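Local coordinates for protein CDA peptide synthetase I (PDB 5DU9) that belongs to the nonribosomal peptide synthetases and is represented here by its condensation domain, a two-lobed fold of the CoA-dependent acyltransferase clan, at residues L55-T60 with T99-R104; E202-R205 with R209-R212. The protein carries 1 engineered substitution. One frame throughout, in Å; residues are numbered along the deposited sequence.

Contact 1 of 2, residues L55-T60 with T99-R104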
loop_
_atom_site.group_PDB
_atom_site.type_symbol
_atom_site.label_atom_id
_atom_site.label_comp_id
_atom_site.label_asym_id
_atom_site.label_seq_id
_atom_site.Cartn_x
_atom_site.Cartn_y
_atom_site.Cartn_z
ATOM N N LEU A 55 11.812 3.172 21.429
ATOM C CA LEU A 55 10.635 2.832 22.225
ATOM C C LEU A 55 9.514 2.306 21.338
ATOM O O LEU A 55 8.801 1.374 21.708
ATOM C CB LEU A 55 10.144 4.049 23.007
ATOM C CG LEU A 55 11.065 4.580 24.107
ATOM C CD1 LEU A 55 10.547 5.911 24.626
ATOM C CD2 LEU A 55 11.185 3.576 25.240
ATOM N N THR A 56 9.364 2.911 20.166
ATOM C CA THR A 56 8.300 2.534 19.250
ATOM C C THR A 56 8.529 1.128 18.717
ATOM O O THR A 56 7.619 0.298 18.723
ATOM C CB THR A 56 8.197 3.522 18.075
ATOM O OG1 THR A 56 7.836 4.818 18.573
ATOM C CG2 THR A 56 7.148 3.067 17.071
ATOM N N VAL A 57 9.743 0.863 18.246
ATOM C CA VAL A 57 10.075 -0.454 17.722
ATOM C C VAL A 57 9.891 -1.507 18.813
ATOM O O VAL A 57 9.273 -2.544 18.582
ATOM C CB VAL A 57 11.519 -0.496 17.168
ATOM C CG1 VAL A 57 11.945 -1.925 16.845
ATOM C CG2 VAL A 57 11.624 0.367 15.921
ATOM N N ALA A 58 10.403 -1.222 20.006
ATOM C CA ALA A 58 10.317 -2.157 21.125
ATOM C C ALA A 58 8.877 -2.601 21.397
ATOM O O ALA A 58 8.644 -3.725 21.844
ATOM C CB ALA A 58 10.914 -1.532 22.375
ATOM N N GLY A 59 7.922 -1.719 21.114
ATOM C CA GLY A 59 6.518 -1.998 21.367
ATOM C C GLY A 59 5.762 -2.498 20.148
ATOM O O GLY A 59 4.544 -2.660 20.200
ATOM N N THR A 60 6.484 -2.749 19.057
ATOM C CA THR A 60 5.880 -3.184 17.798
ATOM C C THR A 60 6.422 -4.553 17.401
ATOM O O THR A 60 7.486 -4.645 16.793
ATOM C CB THR A 60 6.155 -2.176 16.667
ATOM O OG1 THR A 60 5.746 -0.866 17.076
ATOM C CG2 THR A 60 5.407 -2.563 15.398
ATOM N N THR A 99 16.842 -7.244 18.174
ATOM C CA THR A 99 16.486 -6.382 17.058
ATOM C C THR A 99 17.304 -5.101 17.163
ATOM O O THR A 99 17.234 -4.407 18.179
ATOM C CB THR A 99 14.987 -6.043 17.043
ATOM O OG1 THR A 99 14.238 -7.222 16.740
ATOM C CG2 THR A 99 14.677 -4.972 15.992
ATOM N N PRO A 100 18.090 -4.781 16.124
ATOM C CA PRO A 100 18.790 -3.496 16.147
ATOM C C PRO A 100 17.847 -2.347 15.817
ATOM O O PRO A 100 16.888 -2.536 15.068
ATOM C CB PRO A 100 19.860 -3.661 15.068
ATOM C CG PRO A 100 19.265 -4.617 14.104
ATOM C CD PRO A 100 18.408 -5.557 14.912
ATOM N N VAL A 101 18.111 -1.177 16.385
ATOM C CA VAL A 101 17.330 0.009 16.074
ATOM C C VAL A 101 18.262 1.161 15.745
ATOM O O VAL A 101 19.139 1.518 16.534
ATOM C CB VAL A 101 16.406 0.414 17.228
ATOM C CG1 VAL A 101 15.490 1.547 16.782
ATOM C CG2 VAL A 101 15.586 -0.784 17.701
ATOM N N LEU A 102 18.057 1.736 14.566
ATOM C CA LEU A 102 18.889 2.820 14.077
ATOM C C LEU A 102 18.047 3.843 13.333
ATOM O O LEU A 102 17.340 3.504 12.382
ATOM C CB LEU A 102 19.985 2.277 13.159
ATOM C CG LEU A 102 20.847 3.315 12.434
ATOM C CD1 LEU A 102 21.710 4.080 13.427
ATOM C CD2 LEU A 102 21.700 2.645 11.368
ATOM N N LEU A 103 18.124 5.091 13.781
ATOM C CA LEU A 103 17.572 6.208 13.031
ATOM C C LEU A 103 18.719 7.028 12.465
ATOM O O LEU A 103 19.438 7.710 13.202
ATOM C CB LEU A 103 16.673 7.082 13.905
ATOM C CG LEU A 103 16.117 8.323 13.196
ATOM C CD1 LEU A 103 15.215 7.930 12.039
ATOM C CD2 LEU A 103 15.376 9.211 14.179
ATOM N N ARG A 104 18.903 6.948 11.155
ATOM C CA ARG A 104 19.935 7.733 10.502
ATOM C C ARG A 104 19.515 9.196 10.463
ATOM O O ARG A 104 18.329 9.503 10.334
ATOM C CB ARG A 104 20.197 7.229 9.084
ATOM C CG ARG A 104 20.671 5.790 8.991
ATOM C CD ARG A 104 21.022 5.446 7.552
ATOM N NE ARG A 104 21.320 4.027 7.364
ATOM C CZ ARG A 104 22.530 3.485 7.468
ATOM N NH1 ARG A 104 23.582 4.232 7.772
ATOM N NH2 ARG A 104 22.689 2.183 7.272
#

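Contact 2 of 2, residues E202-R205 with R209-R212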
loop_
_atom_site.group_PDB
_atom_site.type_symbol
_atom_site.label_atom_id
_atom_site.label_comp_id
_atom_site.label_asym_id
_atom_site.label_seq_id
_atom_site.Cartn_x
_atom_site.Cartn_y
_atom_site.Cartn_z
ATOM N N GLU A 202 -7.027 -18.735 10.559
ATOM C CA GLU A 202 -7.115 -20.187 10.625
ATOM C C GLU A 202 -8.562 -20.630 10.821
ATOM O O GLU A 202 -9.010 -21.597 10.206
ATOM C CB GLU A 202 -6.228 -20.721 11.752
ATOM C CG GLU A 202 -4.747 -20.703 11.407
ATOM C CD GLU A 202 -3.859 -21.081 12.575
ATOM O OE1 GLU A 202 -4.374 -21.213 13.704
ATOM O OE2 GLU A 202 -2.639 -21.249 12.360
ATOM N N ALA A 203 -9.296 -19.910 11.663
ATOM C CA ALA A 203 -10.699 -20.226 11.895
ATOM C C ALA A 203 -11.504 -20.017 10.618
ATOM O O ALA A 203 -12.413 -20.792 10.317
ATOM C CB ALA A 203 -11.261 -19.381 13.026
ATOM N N TYR A 204 -11.167 -18.974 9.866
ATOM C CA TYR A 204 -11.862 -18.708 8.613
ATOM C C TYR A 204 -11.624 -19.842 7.618
ATOM O O TYR A 204 -12.555 -20.314 6.968
ATOM C CB TYR A 204 -11.416 -17.380 7.995
ATOM C CG TYR A 204 -11.735 -17.314 6.519
ATOM C CD1 TYR A 204 -13.033 -17.113 6.079
ATOM C CD2 TYR A 204 -10.738 -17.487 5.567
ATOM C CE1 TYR A 204 -13.333 -17.074 4.723
ATOM C CE2 TYR A 204 -11.025 -17.451 4.218
ATOM C CZ TYR A 204 -12.321 -17.242 3.801
ATOM O OH TYR A 204 -12.602 -17.207 2.455
ATOM N N ARG A 205 -10.372 -20.274 7.502
ATOM C CA ARG A 205 -10.024 -21.339 6.568
ATOM C C ARG A 205 -10.767 -22.634 6.889
ATOM O O ARG A 205 -11.067 -23.419 5.990
ATOM C CB ARG A 205 -8.512 -21.586 6.575
ATOM C CG ARG A 205 -7.711 -20.468 5.919
ATOM C CD ARG A 205 -6.290 -20.896 5.588
ATOM N NE ARG A 205 -5.445 -21.028 6.773
ATOM C CZ ARG A 205 -4.864 -20.005 7.397
ATOM N NH1 ARG A 205 -5.045 -18.764 6.965
ATOM N NH2 ARG A 205 -4.107 -20.223 8.463
ATOM N N ARG A 209 -17.695 -20.695 5.434
ATOM C CA ARG A 209 -17.608 -19.521 4.573
ATOM C C ARG A 209 -16.508 -19.676 3.531
ATOM O O ARG A 209 -16.627 -19.164 2.417
ATOM C CB ARG A 209 -17.357 -18.256 5.398
ATOM C CG ARG A 209 -17.376 -16.971 4.579
ATOM C CD ARG A 209 -17.263 -15.736 5.465
ATOM N NE ARG A 209 -18.361 -15.660 6.427
ATOM C CZ ARG A 209 -19.551 -15.119 6.176
ATOM N NH1 ARG A 209 -19.818 -14.593 4.987
ATOM N NH2 ARG A 209 -20.479 -15.102 7.122
ATOM N N TYR A 210 -15.438 -20.375 3.896
ATOM C CA TYR A 210 -14.307 -20.552 2.988
ATOM C C TYR A 210 -14.754 -21.214 1.690
ATOM O O TYR A 210 -14.419 -20.751 0.595
ATOM C CB TYR A 210 -13.205 -21.386 3.644
ATOM C CG TYR A 210 -12.060 -21.695 2.703
ATOM C CD1 TYR A 210 -12.081 -22.824 1.898
ATOM C CD2 TYR A 210 -10.963 -20.848 2.610
ATOM C CE1 TYR A 210 -11.044 -23.106 1.031
ATOM C CE2 TYR A 210 -9.918 -21.125 1.748
ATOM C CZ TYR A 210 -9.966 -22.255 0.960
ATOM O OH TYR A 210 -8.931 -22.534 0.099
ATOM N N GLU A 211 -15.512 -22.297 1.820
ATOM C CA GLU A 211 -16.026 -23.028 0.666
ATOM C C GLU A 211 -16.912 -22.132 -0.195
ATOM O O GLU A 211 -16.808 -22.139 -1.423
ATOM C CB GLU A 211 -16.801 -24.268 1.128
ATOM C CG GLU A 211 -17.486 -25.038 0.012
ATOM C CD GLU A 211 -18.070 -26.360 0.488
ATOM O OE1 GLU A 211 -18.409 -26.467 1.684
ATOM O OE2 GLU A 211 -18.182 -27.294 -0.335
ATOM N N ARG A 212 -17.776 -21.356 0.452
ATOM C CA ARG A 212 -18.670 -20.452 -0.263
ATOM C C ARG A 212 -17.879 -19.381 -1.006
ATOM O O ARG A 212 -18.183 -19.057 -2.154
ATOM C CB ARG A 212 -19.663 -19.794 0.697
ATOM C CG ARG A 212 -20.667 -20.758 1.309
ATOM C CD ARG A 212 -21.818 -20.017 1.972
ATOM N NE ARG A 212 -21.361 -19.093 3.008
ATOM C CZ ARG A 212 -21.234 -19.400 4.297
ATOM N NH1 ARG A 212 -21.527 -20.618 4.738
ATOM N NH2 ARG A 212 -20.809 -18.481 5.154
#

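Contact 1 of 2, residues L55-T60 with T99-R104
Val-57, in the last turn of helix 46-58, meets Val-101 on the extended chain that runs into strand 103-107. Their branched ends approach tip to tip, each methyl of one facing one methyl of the other: Val-57 CG1 lies 3.9 Å from Val-101 CG2, and Val-57 CG2 is 4.1 Å from Val-101 CG1. In Val-57 the first torsion of 170° sets CG1 anti to the backbone N, from where it also reaches Thr-99 CG2 at 4.2 Å. Threonine suits that position because its methyl joins the apolar patch while OG1 bonds to the carbonyl of Cys-80. No hydrogen bond crosses between the segments; the tight centre is held by apolar van der Waals contact.

The flanks are looser. Leu-55 and Ala-58 on the helix, like Pro-100 and Leu-102 on the extended chain, are exposed and leave the contact to the valines and Thr-99. Just past the helix the chain is secured by its own polar atoms: Thr-60 OG1 donates to Thr-56 O over 2.8 Å, coming from 38° out of the carbonyl plane. Val-101 also touches Leu-53, and Leu-103 packs on Leu-49 and Leu-53, so the apolar seam follows the helix backwards. The arrangement is the end of a helix packed on the chain leading into strand 103-107, an outermost strand of the mixed six-stranded sheet in this alpha/beta lobe.

Contact 2 of 2, residues E202-R205 with R209-R212
A tight helix-helix joint, where helix 194-205 ends and helix 208-220 begins almost at once, is packed by Tyr-204 from the first helix and Tyr-210 from the second. Their rings form an offset edge-to-face pair, with the edge of Tyr-210 turned toward the face of Tyr-204, centroids 5.8 Å apart and planes at 63°. The closest ring atoms are Tyr-204 CE2 and Tyr-210 CD2, at 3.8 Å. Tyr-204 carries CG anti to its own N (chi1 160°), a setting that brings the ring over the start of the second helix, where its CZ comes within 3.9 Å of Tyr-210 CA. Beside it, the aliphatic part of Arg-209 closes one edge: CG lies near the ring plane, 4.0 Å from Tyr-204 CE1.

Tyrosine suits the buried place of Tyr-204 because its flat ring fills the angle between the helices while its OH has a partner, hydrogen-bonding to Asp-213 OD2 one turn further along the second helix. The backbone contributes too. Tyr-204 O sits 3.6 Å from Tyr-210 CB and is hydrogen-bonded to Ser-207 OG, a side chain of the short connection; Arg-205 O approaches the same CB at 3.8 Å. Arginine fits position 209, since its CG can pack against the ring edge while the charged end reaches the surface. There the Arg-209 guanidinium has Arg-212 NH2 over its centre, an approach of like charges that surrounding water would be expected to screen. Phe-345 extends the aromatic cluster by meeting the Tyr-210 ring. The whole is characteristic of two consecutive helices joined by a short connection, with aromatic side chains packed across it.

How the contacts relate
Contact 1 and contact 2 do not touch: their centres are 36 Å apart and their nearest atoms about 20 Å. They share no helix or strand and follow one another along the chain. Contact 1 is buried and long in sequence, joining a helix to the approach of an edge strand through small branched aliphatic groups. Contact 2 is local and only partly buried, joining two successive helices through broad rings, with the stem of one arginine at the exposed side. The difference matches their places: methyls fill the helix-sheet seam, whereas tyrosine rings span the joint between helices, and Tyr-204 keeps its hydroxyl satisfied. In contact 2 the Arg-205 side chain is about 12 Å from the bound (2S)-2-amino-N-butyl-propanamide.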